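Local structure of tannase (Lactobacillus plantarum, 3WA7) at residues L70-V75 and V108-I113. The protein is an alpha/beta-hydrolase that hydrolyses the galloyl ester bonds of tannins, releasing gallic acid. Numbering follows the deposited sequence.
Sequences LMPNTV and VVAAGI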
# COMPACT_ATOMS: atom_id res chain seq x y z
N LEU A 70 -0.71 14.25 -7.59
CA LEU A 70 -0.25 12.94 -7.15
C LEU A 70 0.34 13.09 -5.76
O LEU A 70 1.15 13.98 -5.53
CB LEU A 70 0.83 12.41 -8.10
CG LEU A 70 1.32 10.98 -7.86
CD1 LEU A 70 0.24 9.99 -8.27
CD2 LEU A 70 2.59 10.74 -8.67
N MSE A 71 -0.09 12.23 -4.84
CA MSE A 71 0.42 12.29 -3.47
C MSE A 71 1.00 10.95 -3.08
O MSE A 71 0.34 10.11 -2.48
CB MSE A 71 -0.69 12.72 -2.50
CG MSE A 71 -1.17 14.14 -2.74
SE MSE A 71 -2.34 14.83 -1.36
CE MSE A 71 -1.01 15.23 -0.01
N PRO A 72 2.27 10.72 -3.45
CA PRO A 72 2.98 9.48 -3.15
C PRO A 72 3.55 9.51 -1.74
O PRO A 72 3.80 10.59 -1.19
CB PRO A 72 4.08 9.46 -4.20
CG PRO A 72 4.48 10.92 -4.24
CD PRO A 72 3.13 11.64 -4.22
N ASN A 73 3.75 8.34 -1.15
CA ASN A 73 4.35 8.29 0.18
C ASN A 73 5.50 7.29 0.14
O ASN A 73 5.54 6.41 -0.72
CB ASN A 73 3.32 7.91 1.24
CG ASN A 73 2.92 6.45 1.19
OD1 ASN A 73 3.72 5.57 1.52
ND2 ASN A 73 1.69 6.19 0.79
N THR A 74 6.45 7.44 1.06
CA THR A 74 7.60 6.57 1.09
C THR A 74 7.55 5.57 2.24
O THR A 74 8.57 5.03 2.66
CB THR A 74 8.89 7.39 1.22
OG1 THR A 74 8.81 8.19 2.41
CG2 THR A 74 9.05 8.31 0.02
N VAL A 75 6.34 5.29 2.72
CA VAL A 75 6.18 4.36 3.82
C VAL A 75 6.40 2.91 3.41
O VAL A 75 5.88 2.44 2.40
CB VAL A 75 4.78 4.48 4.46
CG1 VAL A 75 4.59 3.40 5.53
CG2 VAL A 75 4.61 5.85 5.08
N VAL A 108 2.86 17.41 -7.80
CA VAL A 108 3.17 16.37 -6.83
C VAL A 108 3.34 16.94 -5.43
O VAL A 108 4.11 17.88 -5.21
CB VAL A 108 4.47 15.60 -7.20
CG1 VAL A 108 4.75 14.52 -6.16
CG2 VAL A 108 4.33 14.99 -8.59
N VAL A 109 2.59 16.39 -4.48
CA VAL A 109 2.72 16.81 -3.09
C VAL A 109 3.16 15.55 -2.35
O VAL A 109 2.40 14.59 -2.23
CB VAL A 109 1.38 17.33 -2.53
CG1 VAL A 109 1.53 17.68 -1.05
CG2 VAL A 109 0.96 18.58 -3.30
N ALA A 110 4.41 15.56 -1.90
CA ALA A 110 4.98 14.42 -1.20
C ALA A 110 5.10 14.74 0.28
O ALA A 110 5.95 15.53 0.70
CB ALA A 110 6.36 14.10 -1.77
N ALA A 111 4.24 14.11 1.08
CA ALA A 111 4.23 14.36 2.52
C ALA A 111 5.01 13.34 3.34
O ALA A 111 5.04 12.15 3.02
CB ALA A 111 2.79 14.42 3.01
N GLY A 112 5.66 13.83 4.40
CA GLY A 112 6.40 12.96 5.29
C GLY A 112 5.35 12.36 6.21
O GLY A 112 4.42 13.06 6.63
N ILE A 113 5.50 11.08 6.53
CA ILE A 113 4.53 10.37 7.36
C ILE A 113 5.16 9.66 8.55
O ILE A 113 6.16 8.96 8.40
CB ILE A 113 3.80 9.30 6.50
CG1 ILE A 113 3.15 9.96 5.28
CG2 ILE A 113 2.77 8.55 7.33
CD1 ILE A 113 2.05 10.95 5.62
O HOH W 1 2.08 12.63 -0.22
O HOH W 2 6.60 11.41 0.35
O HOH W 3 5.85 9.49 2.91
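In the central sheet of this alpha/beta-hydrolase, the neighbouring parallel strands 69-72 and 107-111 pair through L70 and V108, and helix 95-103 makes the crossover of this beta-alpha-beta unit and packs over both residues. V109 N donates to L70 O at 3.0 Å, a nearly straight bond, and the same oxygen also receives a CA-H...O contact from V108. One residue on, M71 CA approaches V109 O at 3.3 Å in a second such contact.

P72 has no N-H to give V109 O, and from its carbonyl onward the two chains move apart, with water taking over from direct pairing. Water 1 bridges the gap: it donates to P72 O and to V109 O and accepts from A111 N, at 2.9 Å, so three backbone groups are satisfied by one molecule. Further along, water 3 accepts from T74 N and lies 2.8 Å from A111 O, to which it can donate.

The side chains fill both faces. On the face with helix 95-103, the P72 ring sets CD 3.8 Å from V108 CG1; the two side chains cross at about a right angle, and CG1 is placed there by lying anti to its own backbone N (chi1 -179°). On the face with helix 131-145, selenomethionine M71 runs alongside V109. Its chain bends at chi3 (77°), bringing the terminal CE against V109 CG1 at 3.7 Å.

N73 ties this segment to what is probably the nucleophile elbow: its ND2 donates to G165 O, while OD1 takes V75 N on a lone pair in the carbonyl plane, an Asx turn. V75 also touches the elbow, and across the contact its CG2 rests 3.8 Å from I113 CB.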